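Local coordinates for protein galectin (Danio rerio, PDB 6E20) that binds beta-galactoside glycans as a galectin-1-like lectin and probably acts in innate immunity against a fish rhabdovirus, at residues Met9-Gly14 with Ile87-Thr92; Gln15-Thr20 with Gln129-Lys134; His36-Ile41 with Tyr117-Phe122; Asn76-Gln81 with Thr99-Ser104. All coordinates share one frame; numbering follows the deposited sequence.

How the interactions relate
The four contacts sample the two facing sheets of a galectin beta-sandwich, and all are only partly buried. Interactions 1 and 2 share a sheet: strand 85-91 bonds to strand 16-23, and strand 16-23 to strand 126-133. Interactions 1 and 3 meet where strand 9-12 pairs with strand 116-124. Interaction 1 joins the two sheets through the buried rings of Phe-11 and Phe-91. Interaction 2 is regular backbone pairing with a buried apolar face and a more open polar one; its sheet continues into a second subunit. Interactions 3 and 4 set surface turns or loops on buried side chains: Tyr-117, Tyr-119 and Ile-41 in 3, Phe-79 and Leu-100 in 4. Neither has a clear cross-segment hydrogen bond.

Interaction 1 of 4, residues Met9-Gly14 with Ile87-Thr92; sequences MSFKVG and IKITFT
Phe-11 holds CG anti to its backbone N (chi1 -178°). Phe-91 holds CG between its own N and carbonyl carbon (chi1 79°). These torsions bring the two rings together as an edge-to-face pair. The edge of Phe-91 points at the face of Phe-11, with centroids 4.8 Å apart and planes at 55°. Phe-91 CE1 sits over the centre of the Phe-11 ring. The far end of the Phe-11 ring meets strand 85-91, where its CZ lies 3.2 Å from Ile-89 O, near the ring plane. The Ile-89 methyl CG2 is 4.0 Å from Phe-11 CE2. Phe-91 has Val-13 over one face, in a CH-pi contact with Val-13 CG2 4.0 Å from the ring centroid. Its edge meets the backbone: Phe-91 CZ is 3.5 Å from Phe-11 O. The main chains themselves are joined by one weak hydrogen bond, from Gly-14 N to Phe-91 O at 3.3 Å. Val-13 CA also makes a CH...O contact with that oxygen. Outside the pair, Phe-96 meets the Phe-91 ring and Leu-17 packs on Phe-11. The contact therefore rests mainly on dispersion and weakly polar ring contacts between the two sheets, with little directional bonding.

Interaction 2 of 4, residues Gln15-Thr20 with Gln129-Lys134; sequences QTLTIT and QGVEIK
Leu-17, Val-131 and Ile-133 lie on one face of the sheet, and Thr-18, Thr-20 and Glu-132 on the other. On the apolar face, a trans chi1 of 164° sends Leu-17 across. Its methyl CD1 is 3.7 Å from both Val-131 CG1 and Ile-133 CG1. On the polar face, Glu-132 slants across Thr-18, with Glu-132 OE1 3.7 Å from Thr-18 CG2. A water donates to Glu-132 OE1 at 2.8 Å and, weakly, to Thr-18 O. It is also hydrogen-bonded to Thr-20 OG1 at 2.7 Å. At the chain end, the Gln-15 side chain runs beside the C-terminal carboxylate, with CG 3.2 Å from Lys-134 OXT. Gln-15 OE1 accepts from Lys-12 N. The strands are antiparallel. Thr-18 and Glu-132 form a hydrogen-bonded pair, with Thr-18 N to Glu-132 O at 2.7 Å. Gln-129 and Gly-130 both face Thr-20 in a classic beta bulge, and the backbone N-H groups of both donate to Thr-20 O from the same face of its plane. Met-9 and Met-120 of the opposing sheet pack on Val-131 and Ile-133. Strand 16-23 also pairs with strand 85-91, and strand 126-133 pairs with a strand of the second subunit.

Interaction 3 of 4, residues His36-Ile41 with Tyr117-Phe122; sequences HSPEDI and YKYMYF
A type I beta turn, Ser-37 to Asp-40, lies in the connection of the hairpin formed by strands 30-34 and 40-47, and it rests on strand 116-124. Tyr-119 makes the largest single contribution. Its ring extends with CG opposite the backbone N (chi1 177°), which lays one face under the turn. Ser-37 C stands over the ring centre, 3.6 Å above the plane, and Pro-38 N lies over the same face nearer the rim. Pro-38 CG comes within 3.5 Å of Tyr-119 OH. Ile-41 approaches the ring obliquely, with CD1 3.5 Å from Tyr-119 CE2. The ring pair is His-36 with Tyr-117. It is oblique, with centroids 4.7 Å apart and planes at 46°. Tyr-117 CD1 and CE1 lie over one face of the imidazole, and His-36 NE2 is 3.3 Å from Tyr-117 CE1. A water in the imidazole plane joins the segments. It is bonded to His-36 ND1 at 2.8 Å and accepts from Lys-118 N. Within the turn, Ser-37 OG accepts from Glu-39 N in an ST turn. His-36 NE2 is bonded to Ser-114 OG, and Tyr-117 OH to Asn-110. Both imidazole nitrogens thus have partners, which would limit rotation of the ring. Beside the contact, Tyr-119 pairs by its backbone with Gly-35. Across the two segments no direct hydrogen bond forms, so ring and aliphatic packing and the bridging water do the holding.

Interaction 4 of 4, residues Asn76-Gln81 with Thr99-Ser104; sequences NFPFIQ and TLPDGS
Pro-78 and Phe-79 meet Leu-100 and Pro-101 in the closely packed part of this contact. The Pro-78 ring crosses Pro-101 at about a right angle, with Pro-78 CG 3.8 Å from Pro-101 CD. Leu-100 CD2 is 3.9 Å from Phe-79 CZ, reaching the ring obliquely. Phe-79 and Leu-100 are buried, and Ile-58 packs on both. Phe-85 also meets Phe-79 edge-to-face. The other side is polar and nearer solvent, with Asp-102 exposed and Asn-76 and Ser-104 partly so. The Asp-102 carboxylate lies beside Pro-78, with Asp-102 OD2 3.6 Å from Pro-78 CB. Asn-76 extends toward Asp-102 and Ser-104. Its amide is probably turned over in the model, and its fit against Ser-104 is doubtful. A firmer feature is the Asx turn, in which Ser-104 N donates to Asp-102 OD1 at 3.1 Å from above the carboxylate plane. Leu-100 to Gly-103 form a type I beta turn, closed by Gly-103 N to Leu-100 O at 2.9 Å. An inverse gamma turn at Pro-78, with a weak Phe-79 N to Phe-77 O bond, bends the facing loop. The arrangement is a beta-hairpin turn, linking strands 95-99 and 105-109, packed against the loop after strand 72-74 in the galectin sandwich.

Interaction 1 of 4, residues Met9-Gly14 with Ile87-Thr92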
loop_
_atom_site.group_PDB
_atom_site.type_symbol
_atom_site.label_atom_id
_atom_site.label_comp_id
_atom_site.label_asym_id
_atom_site.label_seq_id
_atom_site.Cartn_x
_atom_site.Cartn_y
_atom_site.Cartn_z
ATOM N N MET B 9 -4.439 1.944 6.327
ATOM C CA MET B 9 -4.288 3.002 5.292
ATOM C C MET B 9 -5.685 3.566 4.980
ATOM O O MET B 9 -6.351 3.047 4.112
ATOM C CB MET B 9 -3.632 2.426 4.037
ATOM C CG MET B 9 -3.062 3.477 3.119
ATOM S SD MET B 9 -2.211 2.764 1.695
ATOM C CE MET B 9 -1.843 4.260 0.782
ATOM N N SER B 10 -6.134 4.564 5.734
ATOM C CA SER B 10 -7.551 5.019 5.758
ATOM C C SER B 10 -8.002 5.548 4.386
ATOM O O SER B 10 -7.361 6.400 3.821
ATOM C CB SER B 10 -7.759 6.013 6.861
ATOM O OG SER B 10 -7.670 5.330 8.110
ATOM N N PHE B 11 -9.099 5.015 3.879
ATOM C CA PHE B 11 -9.770 5.459 2.633
ATOM C C PHE B 11 -11.123 6.061 3.022
ATOM O O PHE B 11 -12.028 5.312 3.464
ATOM C CB PHE B 11 -9.925 4.264 1.692
ATOM C CG PHE B 11 -10.558 4.550 0.357
ATOM C CD1 PHE B 11 -10.326 5.741 -0.315
ATOM C CD2 PHE B 11 -11.349 3.580 -0.253
ATOM C CE1 PHE B 11 -10.897 5.973 -1.557
ATOM C CE2 PHE B 11 -11.923 3.812 -1.491
ATOM C CZ PHE B 11 -11.681 5.003 -2.143
ATOM N N LYS B 12 -11.230 7.379 2.884
ATOM C CA LYS B 12 -12.391 8.167 3.375
ATOM C C LYS B 12 -13.195 8.695 2.188
ATOM O O LYS B 12 -12.638 8.847 1.083
ATOM C CB LYS B 12 -11.916 9.329 4.248
ATOM C CG LYS B 12 -10.911 8.969 5.343
ATOM C CD LYS B 12 -10.312 10.173 6.073
ATOM C CE LYS B 12 -11.338 11.218 6.483
ATOM N NZ LYS B 12 -10.710 12.439 7.054
ATOM N N VAL B 13 -14.463 9.019 2.444
ATOM C CA VAL B 13 -15.352 9.726 1.481
ATOM C C VAL B 13 -14.630 10.976 0.981
ATOM O O VAL B 13 -14.226 11.773 1.840
ATOM C CB VAL B 13 -16.706 10.042 2.144
ATOM C CG1 VAL B 13 -17.398 11.259 1.537
ATOM C CG2 VAL B 13 -17.588 8.809 2.085
ATOM N N GLY B 14 -14.394 11.073 -0.330
ATOM C CA GLY B 14 -13.838 12.259 -1.002
ATOM C C GLY B 14 -12.456 12.024 -1.579
ATOM O O GLY B 14 -11.989 12.866 -2.358
ATOM N N ILE B 87 -6.534 1.410 -11.887
ATOM C CA ILE B 87 -7.961 1.557 -11.468
ATOM C C ILE B 87 -8.038 2.679 -10.427
ATOM O O ILE B 87 -7.146 2.759 -9.545
ATOM C CB ILE B 87 -8.476 0.230 -10.892
ATOM C CG1 ILE B 87 -8.480 -0.880 -11.945
ATOM C CG2 ILE B 87 -9.836 0.386 -10.239
ATOM C CD1 ILE B 87 -8.603 -2.272 -11.336
ATOM N N LYS B 88 -9.059 3.532 -10.536
ATOM C CA LYS B 88 -9.346 4.597 -9.549
ATOM C C LYS B 88 -10.676 4.253 -8.915
ATOM O O LYS B 88 -11.548 3.728 -9.640
ATOM C CB LYS B 88 -9.385 5.981 -10.200
ATOM C CG LYS B 88 -8.084 6.368 -10.875
ATOM C CD LYS B 88 -7.904 7.847 -11.014
ATOM C CE LYS B 88 -6.461 8.205 -11.279
ATOM N NZ LYS B 88 -6.338 9.651 -11.565
ATOM N N ILE B 89 -10.774 4.469 -7.609
ATOM C CA ILE B 89 -12.029 4.283 -6.830
ATOM C C ILE B 89 -12.241 5.544 -6.011
ATOM O O ILE B 89 -11.342 5.894 -5.218
ATOM C CB ILE B 89 -11.982 3.015 -5.956
ATOM C CG1 ILE B 89 -11.653 1.797 -6.822
ATOM C CG2 ILE B 89 -13.280 2.820 -5.163
ATOM C CD1 ILE B 89 -11.715 0.500 -6.087
ATOM N N THR B 90 -13.374 6.196 -6.253
ATOM C CA THR B 90 -13.922 7.308 -5.458
ATOM C C THR B 90 -15.140 6.782 -4.696
ATOM O O THR B 90 -15.897 5.980 -5.266
ATOM C CB THR B 90 -14.341 8.439 -6.402
ATOM O OG1 THR B 90 -13.210 8.753 -7.217
ATOM C CG2 THR B 90 -14.802 9.660 -5.652
ATOM N N PHE B 91 -15.408 7.240 -3.486
ATOM C CA PHE B 91 -16.734 6.920 -2.902
ATOM C C PHE B 91 -17.311 8.052 -2.076
ATOM O O PHE B 91 -16.605 8.973 -1.627
ATOM C CB PHE B 91 -16.716 5.631 -2.080
ATOM C CG PHE B 91 -16.156 5.719 -0.687
ATOM C CD1 PHE B 91 -14.802 5.934 -0.484
ATOM C CD2 PHE B 91 -16.957 5.446 0.408
ATOM C CE1 PHE B 91 -14.271 5.939 0.801
ATOM C CE2 PHE B 91 -16.424 5.442 1.690
ATOM C CZ PHE B 91 -15.082 5.689 1.885
ATOM N N THR B 92 -18.615 7.903 -1.898
ATOM C CA THR B 92 -19.528 8.791 -1.158
ATOM C C THR B 92 -20.260 7.856 -0.206
ATOM O O THR B 92 -20.127 6.629 -0.403
ATOM C CB THR B 92 -20.453 9.519 -2.146
ATOM O OG1 THR B 92 -21.185 8.512 -2.852
ATOM C CG2 THR B 92 -19.711 10.379 -3.148
#

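Interaction 2 of 4, residues Gln15-Thr20 with Gln129-Lys134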
loop_
_atom_site.group_PDB
_atom_site.type_symbol
_atom_site.label_atom_id
_atom_site.label_comp_id
_atom_site.label_asym_id
_atom_site.label_seq_id
_atom_site.Cartn_x
_atom_site.Cartn_y
_atom_site.Cartn_z
ATOM N N GLN B 15 -11.774 10.958 -1.184
ATOM C CA GLN B 15 -10.408 10.677 -1.694
ATOM C C GLN B 15 -10.531 9.773 -2.923
ATOM O O GLN B 15 -11.568 9.127 -3.084
ATOM C CB GLN B 15 -9.559 9.994 -0.621
ATOM C CG GLN B 15 -9.560 10.706 0.723
ATOM C CD GLN B 15 -8.700 9.993 1.735
ATOM O OE1 GLN B 15 -9.035 8.914 2.203
ATOM N NE2 GLN B 15 -7.598 10.612 2.101
ATOM N N THR B 16 -9.513 9.741 -3.775
ATOM C CA THR B 16 -9.410 8.712 -4.838
ATOM C C THR B 16 -8.392 7.678 -4.367
ATOM O O THR B 16 -7.330 8.062 -3.826
ATOM C CB THR B 16 -9.052 9.306 -6.203
ATOM O OG1 THR B 16 -9.618 10.616 -6.274
ATOM C CG2 THR B 16 -9.578 8.469 -7.350
ATOM N N LEU B 17 -8.745 6.411 -4.519
ATOM C CA LEU B 17 -7.822 5.267 -4.367
ATOM C C LEU B 17 -7.357 4.847 -5.767
ATOM O O LEU B 17 -8.221 4.488 -6.576
ATOM C CB LEU B 17 -8.582 4.151 -3.671
ATOM C CG LEU B 17 -7.945 2.772 -3.761
ATOM C CD1 LEU B 17 -6.528 2.791 -3.205
ATOM C CD2 LEU B 17 -8.817 1.770 -3.033
ATOM N N THR B 18 -6.053 4.926 -6.028
ATOM C CA THR B 18 -5.413 4.522 -7.304
ATOM C C THR B 18 -4.691 3.200 -7.056
ATOM O O THR B 18 -3.874 3.155 -6.141
ATOM C CB THR B 18 -4.524 5.633 -7.869
ATOM O OG1 THR B 18 -5.353 6.794 -8.028
ATOM C CG2 THR B 18 -3.925 5.279 -9.211
ATOM N N ILE B 19 -5.079 2.153 -7.781
ATOM C CA ILE B 19 -4.478 0.790 -7.667
ATOM C C ILE B 19 -3.761 0.521 -8.975
ATOM O O ILE B 19 -4.425 0.631 -10.034
ATOM C CB ILE B 19 -5.534 -0.293 -7.367
ATOM C CG1 ILE B 19 -6.246 -0.027 -6.034
ATOM C CG2 ILE B 19 -4.899 -1.686 -7.391
ATOM C CD1 ILE B 19 -7.565 -0.740 -5.878
ATOM N N THR B 20 -2.462 0.245 -8.888
ATOM C CA THR B 20 -1.616 -0.178 -10.031
ATOM C C THR B 20 -1.247 -1.643 -9.825
ATOM O O THR B 20 -0.752 -1.996 -8.746
ATOM C CB THR B 20 -0.350 0.671 -10.169
ATOM O OG1 THR B 20 -0.770 2.010 -9.915
ATOM C CG2 THR B 20 0.278 0.555 -11.539
ATOM N N GLN B 129 1.333 -3.376 -7.484
ATOM C CA GLN B 129 2.557 -2.561 -7.612
ATOM C C GLN B 129 2.339 -1.184 -6.984
ATOM O O GLN B 129 3.362 -0.530 -6.712
ATOM C CB GLN B 129 2.923 -2.394 -9.086
ATOM C CG GLN B 129 3.089 -3.719 -9.821
ATOM C CD GLN B 129 3.508 -3.504 -11.259
ATOM O OE1 GLN B 129 2.973 -2.647 -11.976
ATOM N NE2 GLN B 129 4.476 -4.296 -11.694
ATOM N N GLY B 130 1.085 -0.725 -6.837
ATOM C CA GLY B 130 0.814 0.623 -6.306
ATOM C C GLY B 130 -0.532 0.733 -5.630
ATOM O O GLY B 130 -1.528 0.252 -6.194
ATOM N N VAL B 131 -0.534 1.313 -4.434
ATOM C CA VAL B 131 -1.748 1.773 -3.714
ATOM C C VAL B 131 -1.486 3.216 -3.297
ATOM O O VAL B 131 -0.522 3.447 -2.523
ATOM C CB VAL B 131 -2.106 0.888 -2.511
ATOM C CG1 VAL B 131 -3.458 1.279 -1.919
ATOM C CG2 VAL B 131 -2.119 -0.570 -2.917
ATOM N N GLU B 132 -2.280 4.126 -3.852
ATOM C CA GLU B 132 -2.220 5.580 -3.572
ATOM C C GLU B 132 -3.611 6.046 -3.148
ATOM O O GLU B 132 -4.589 5.707 -3.847
ATOM C CB GLU B 132 -1.783 6.359 -4.809
ATOM C CG GLU B 132 -0.404 5.977 -5.299
ATOM C CD GLU B 132 -0.079 6.484 -6.695
ATOM O OE1 GLU B 132 -0.594 5.898 -7.661
ATOM O OE2 GLU B 132 0.676 7.464 -6.808
ATOM N N ILE B 133 -3.678 6.830 -2.075
ATOM C CA ILE B 133 -4.940 7.423 -1.549
ATOM C C ILE B 133 -4.657 8.894 -1.275
ATOM O O ILE B 133 -3.762 9.147 -0.458
ATOM C CB ILE B 133 -5.426 6.698 -0.278
ATOM C CG1 ILE B 133 -5.744 5.232 -0.560
ATOM C CG2 ILE B 133 -6.612 7.422 0.356
ATOM C CD1 ILE B 133 -5.987 4.403 0.684
ATOM N N LYS B 134 -5.385 9.802 -1.931
ATOM C CA LYS B 134 -5.391 11.256 -1.602
ATOM C C LYS B 134 -6.801 11.809 -1.823
ATOM O O LYS B 134 -7.341 11.665 -2.899
ATOM C CB LYS B 134 -4.355 12.003 -2.449
ATOM C CG LYS B 134 -4.671 12.044 -3.935
ATOM C CD LYS B 134 -3.457 12.239 -4.804
ATOM C CE LYS B 134 -3.816 12.441 -6.264
ATOM N NZ LYS B 134 -2.737 11.963 -7.167
ATOM O OXT LYS B 134 -7.432 12.388 -0.946
HETATM O O HOH W 1 -1.319 3.154 -7.509
#

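Interaction 3 of 4, residues His36-Ile41 with Tyr117-Phe122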
loop_
_atom_site.group_PDB
_atom_site.type_symbol
_atom_site.label_atom_id
_atom_site.label_comp_id
_atom_site.label_asym_id
_atom_site.label_seq_id
_atom_site.Cartn_x
_atom_site.Cartn_y
_atom_site.Cartn_z
ATOM N N HIS B 36 -14.003 -3.264 6.405
ATOM C CA HIS B 36 -13.568 -3.133 7.816
ATOM C C HIS B 36 -12.700 -4.327 8.225
ATOM O O HIS B 36 -11.874 -4.161 9.095
ATOM C CB HIS B 36 -14.799 -2.959 8.724
ATOM C CG HIS B 36 -15.543 -1.692 8.469
ATOM N ND1 HIS B 36 -14.935 -0.452 8.518
ATOM C CD2 HIS B 36 -16.839 -1.459 8.164
ATOM C CE1 HIS B 36 -15.826 0.489 8.261
ATOM N NE2 HIS B 36 -16.993 -0.108 8.021
ATOM N N SER B 37 -12.889 -5.502 7.634
ATOM C CA SER B 37 -12.280 -6.771 8.109
ATOM C C SER B 37 -12.555 -7.860 7.086
ATOM O O SER B 37 -13.396 -7.675 6.220
ATOM C CB SER B 37 -12.870 -7.176 9.438
ATOM O OG SER B 37 -14.124 -7.810 9.227
ATOM N N PRO B 38 -11.927 -9.049 7.199
ATOM C CA PRO B 38 -12.224 -10.162 6.290
ATOM C C PRO B 38 -13.716 -10.564 6.283
ATOM O O PRO B 38 -14.187 -11.072 5.273
ATOM C CB PRO B 38 -11.296 -11.279 6.800
ATOM C CG PRO B 38 -10.179 -10.557 7.540
ATOM C CD PRO B 38 -10.867 -9.368 8.169
ATOM N N GLU B 39 -14.451 -10.260 7.354
ATOM C CA GLU B 39 -15.874 -10.637 7.538
ATOM C C GLU B 39 -16.796 -9.459 7.219
ATOM O O GLU B 39 -18.006 -9.651 7.333
ATOM C CB GLU B 39 -16.141 -11.099 8.971
ATOM C CG GLU B 39 -15.683 -12.526 9.239
ATOM C CD GLU B 39 -14.214 -12.681 9.577
ATOM O OE1 GLU B 39 -13.651 -11.735 10.190
ATOM O OE2 GLU B 39 -13.628 -13.742 9.223
ATOM N N ASP B 40 -16.269 -8.301 6.821
ATOM C CA ASP B 40 -17.106 -7.106 6.556
ATOM C C ASP B 40 -16.477 -6.347 5.388
ATOM O O ASP B 40 -15.636 -5.494 5.633
ATOM C CB ASP B 40 -17.298 -6.275 7.835
ATOM C CG ASP B 40 -18.342 -5.171 7.745
ATOM O OD1 ASP B 40 -18.985 -5.058 6.691
ATOM O OD2 ASP B 40 -18.507 -4.417 8.742
ATOM N N ILE B 41 -16.883 -6.672 4.166
ATOM C CA ILE B 41 -16.334 -6.082 2.912
ATOM C C ILE B 41 -17.449 -5.276 2.253
ATOM O O ILE B 41 -18.416 -5.886 1.830
ATOM C CB ILE B 41 -15.796 -7.169 1.961
ATOM C CG1 ILE B 41 -14.778 -8.072 2.642
ATOM C CG2 ILE B 41 -15.223 -6.545 0.686
ATOM C CD1 ILE B 41 -13.590 -7.329 3.180
ATOM N N TYR B 117 -12.921 3.314 5.548
ATOM C CA TYR B 117 -12.537 1.881 5.464
ATOM C C TYR B 117 -11.018 1.751 5.652
ATOM O O TYR B 117 -10.271 2.433 4.954
ATOM C CB TYR B 117 -13.029 1.327 4.124
ATOM C CG TYR B 117 -14.533 1.295 4.018
ATOM C CD1 TYR B 117 -15.264 0.516 4.894
ATOM C CD2 TYR B 117 -15.223 2.052 3.083
ATOM C CE1 TYR B 117 -16.640 0.458 4.833
ATOM C CE2 TYR B 117 -16.610 1.998 2.998
ATOM C CZ TYR B 117 -17.321 1.204 3.885
ATOM O OH TYR B 117 -18.688 1.143 3.874
ATOM N N LYS B 118 -10.587 0.902 6.589
ATOM C CA LYS B 118 -9.163 0.744 6.994
ATOM C C LYS B 118 -8.680 -0.692 6.707
ATOM O O LYS B 118 -7.535 -1.036 7.121
ATOM C CB LYS B 118 -9.026 1.170 8.456
ATOM C CG LYS B 118 -9.266 2.663 8.663
ATOM C CD LYS B 118 -9.446 3.096 10.107
ATOM C CE LYS B 118 -8.446 2.485 11.059
ATOM N NZ LYS B 118 -8.551 3.097 12.406
ATOM N N TYR B 119 -9.469 -1.467 5.960
ATOM C CA TYR B 119 -9.118 -2.843 5.527
ATOM C C TYR B 119 -9.116 -2.927 3.993
ATOM O O TYR B 119 -10.132 -2.628 3.353
ATOM C CB TYR B 119 -10.070 -3.831 6.206
ATOM C CG TYR B 119 -9.845 -5.254 5.787
ATOM C CD1 TYR B 119 -8.933 -6.073 6.427
ATOM C CD2 TYR B 119 -10.516 -5.755 4.696
ATOM C CE1 TYR B 119 -8.723 -7.375 6.003
ATOM C CE2 TYR B 119 -10.323 -7.053 4.268
ATOM C CZ TYR B 119 -9.423 -7.866 4.921
ATOM O OH TYR B 119 -9.282 -9.139 4.452
ATOM N N MET B 120 -7.982 -3.291 3.388
ATOM C CA MET B 120 -7.896 -3.557 1.922
ATOM C C MET B 120 -7.185 -4.898 1.712
ATOM O O MET B 120 -6.125 -5.151 2.311
ATOM C CB MET B 120 -7.159 -2.461 1.146
ATOM C CG MET B 120 -7.897 -1.150 1.105
ATOM S SD MET B 120 -7.089 0.054 0.013
ATOM C CE MET B 120 -5.775 0.671 1.063
ATOM N N TYR B 121 -7.782 -5.745 0.893
ATOM C CA TYR B 121 -7.271 -7.104 0.624
ATOM C C TYR B 121 -7.376 -7.374 -0.872
ATOM O O TYR B 121 -8.458 -7.255 -1.442
ATOM C CB TYR B 121 -8.040 -8.090 1.502
ATOM C CG TYR B 121 -7.654 -9.520 1.248
ATOM C CD1 TYR B 121 -6.327 -9.878 1.164
ATOM C CD2 TYR B 121 -8.603 -10.507 1.074
ATOM C CE1 TYR B 121 -5.948 -11.180 0.930
ATOM C CE2 TYR B 121 -8.237 -11.818 0.837
ATOM C CZ TYR B 121 -6.901 -12.156 0.763
ATOM N N PHE B 122 -6.243 -7.668 -1.498
ATOM C CA PHE B 122 -6.143 -8.018 -2.930
ATOM C C PHE B 122 -5.881 -9.518 -3.022
ATOM O O PHE B 122 -4.876 -9.980 -2.455
ATOM C CB PHE B 122 -5.045 -7.189 -3.594
ATOM C CG PHE B 122 -5.143 -5.712 -3.318
ATOM C CD1 PHE B 122 -4.602 -5.165 -2.170
ATOM C CD2 PHE B 122 -5.845 -4.884 -4.166
ATOM C CE1 PHE B 122 -4.698 -3.803 -1.926
ATOM C CE2 PHE B 122 -5.951 -3.524 -3.919
ATOM C CZ PHE B 122 -5.375 -2.985 -2.796
HETATM O O HOH W 2 -12.255 0.257 8.748
#

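Interaction 4 of 4, residues Asn76-Gln81 with Thr99-Ser104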
loop_
_atom_site.group_PDB
_atom_site.type_symbol
_atom_site.label_atom_id
_atom_site.label_comp_id
_atom_site.label_asym_id
_atom_site.label_seq_id
_atom_site.Cartn_x
_atom_site.Cartn_y
_atom_site.Cartn_z
ATOM N N ASN B 76 -17.945 -4.807 -19.486
ATOM C CA ASN B 76 -16.760 -3.964 -19.792
ATOM C C ASN B 76 -15.526 -4.565 -19.102
ATOM O O ASN B 76 -15.543 -4.684 -17.885
ATOM C CB ASN B 76 -17.032 -2.529 -19.356
ATOM C CG ASN B 76 -15.871 -1.605 -19.626
ATOM O OD1 ASN B 76 -14.991 -1.918 -20.427
ATOM N ND2 ASN B 76 -15.875 -0.460 -18.965
ATOM N N PHE B 77 -14.514 -4.990 -19.854
ATOM C CA PHE B 77 -13.386 -5.806 -19.337
ATOM C C PHE B 77 -12.077 -5.402 -19.998
ATOM O O PHE B 77 -11.553 -6.142 -20.822
ATOM C CB PHE B 77 -13.618 -7.300 -19.557
ATOM C CG PHE B 77 -12.818 -8.196 -18.645
ATOM C CD1 PHE B 77 -13.223 -8.426 -17.332
ATOM C CD2 PHE B 77 -11.697 -8.872 -19.115
ATOM C CE1 PHE B 77 -12.488 -9.267 -16.504
ATOM C CE2 PHE B 77 -10.965 -9.703 -18.280
ATOM C CZ PHE B 77 -11.365 -9.908 -16.980
ATOM N N PRO B 78 -11.475 -4.259 -19.613
ATOM C CA PRO B 78 -10.209 -3.827 -20.197
ATOM C C PRO B 78 -9.036 -4.316 -19.342
ATOM O O PRO B 78 -8.201 -3.500 -18.993
ATOM C CB PRO B 78 -10.356 -2.298 -20.144
ATOM C CG PRO B 78 -11.069 -2.084 -18.817
ATOM C CD PRO B 78 -11.988 -3.280 -18.642
ATOM N N PHE B 79 -9.042 -5.591 -18.950
ATOM C CA PHE B 79 -7.888 -6.246 -18.291
ATOM C C PHE B 79 -7.328 -7.301 -19.224
ATOM O O PHE B 79 -8.099 -7.940 -19.960
ATOM C CB PHE B 79 -8.263 -6.882 -16.953
ATOM C CG PHE B 79 -8.889 -5.881 -16.021
ATOM C CD1 PHE B 79 -8.098 -4.961 -15.348
ATOM C CD2 PHE B 79 -10.265 -5.842 -15.837
ATOM C CE1 PHE B 79 -8.666 -4.028 -14.493
ATOM C CE2 PHE B 79 -10.831 -4.900 -14.988
ATOM C CZ PHE B 79 -10.029 -3.992 -14.330
ATOM N N ILE B 80 -6.017 -7.514 -19.135
ATOM C CA ILE B 80 -5.328 -8.582 -19.898
ATOM C C ILE B 80 -4.297 -9.220 -18.997
ATOM O O ILE B 80 -3.559 -8.465 -18.312
ATOM C CB ILE B 80 -4.655 -8.040 -21.171
ATOM C CG1 ILE B 80 -5.644 -7.341 -22.109
ATOM C CG2 ILE B 80 -3.919 -9.158 -21.878
ATOM C CD1 ILE B 80 -4.998 -6.313 -23.004
ATOM N N GLN B 81 -4.202 -10.551 -19.087
ATOM C CA GLN B 81 -3.149 -11.353 -18.412
ATOM C C GLN B 81 -1.798 -10.688 -18.724
ATOM O O GLN B 81 -1.531 -10.355 -19.922
ATOM C CB GLN B 81 -3.203 -12.830 -18.827
ATOM C CG GLN B 81 -4.457 -13.593 -18.384
ATOM C CD GLN B 81 -5.621 -13.579 -19.358
ATOM O OE1 GLN B 81 -5.855 -12.607 -20.090
ATOM N NE2 GLN B 81 -6.387 -14.662 -19.373
ATOM N N THR B 99 -13.277 3.928 -11.784
ATOM C CA THR B 99 -12.798 4.299 -13.134
ATOM C C THR B 99 -11.808 3.213 -13.564
ATOM O O THR B 99 -10.793 2.985 -12.874
ATOM C CB THR B 99 -12.275 5.743 -13.165
ATOM O OG1 THR B 99 -13.263 6.574 -12.533
ATOM C CG2 THR B 99 -11.963 6.213 -14.566
ATOM N N LEU B 100 -12.133 2.557 -14.667
ATOM C CA LEU B 100 -11.337 1.467 -15.259
ATOM C C LEU B 100 -10.271 2.072 -16.157
ATOM O O LEU B 100 -10.380 3.245 -16.509
ATOM C CB LEU B 100 -12.306 0.592 -16.041
ATOM C CG LEU B 100 -13.282 -0.165 -15.157
ATOM C CD1 LEU B 100 -14.174 -1.050 -16.002
ATOM C CD2 LEU B 100 -12.526 -0.976 -14.117
ATOM N N PRO B 101 -9.248 1.272 -16.558
ATOM C CA PRO B 101 -8.153 1.749 -17.405
ATOM C C PRO B 101 -8.649 2.523 -18.632
ATOM O O PRO B 101 -8.131 3.575 -18.895
ATOM C CB PRO B 101 -7.424 0.482 -17.875
ATOM C CG PRO B 101 -7.784 -0.578 -16.857
ATOM C CD PRO B 101 -9.098 -0.152 -16.224
ATOM N N ASP B 102 -9.657 1.997 -19.329
ATOM C CA ASP B 102 -10.154 2.588 -20.595
ATOM C C ASP B 102 -11.093 3.771 -20.304
ATOM O O ASP B 102 -11.874 4.111 -21.194
ATOM C CB ASP B 102 -10.825 1.512 -21.452
ATOM C CG ASP B 102 -12.102 0.968 -20.837
ATOM O OD1 ASP B 102 -12.449 1.437 -19.737
ATOM O OD2 ASP B 102 -12.714 0.053 -21.440
ATOM N N GLY B 103 -11.056 4.359 -19.106
ATOM C CA GLY B 103 -11.838 5.569 -18.768
ATOM C C GLY B 103 -13.309 5.266 -18.489
ATOM O O GLY B 103 -14.021 6.171 -18.018
ATOM N N SER B 104 -13.766 4.036 -18.729
ATOM C CA SER B 104 -15.155 3.604 -18.431
ATOM C C SER B 104 -15.347 3.513 -16.912
ATOM O O SER B 104 -14.333 3.534 -16.186
ATOM C CB SER B 104 -15.458 2.312 -19.096
ATOM O OG SER B 104 -14.571 1.316 -18.623
#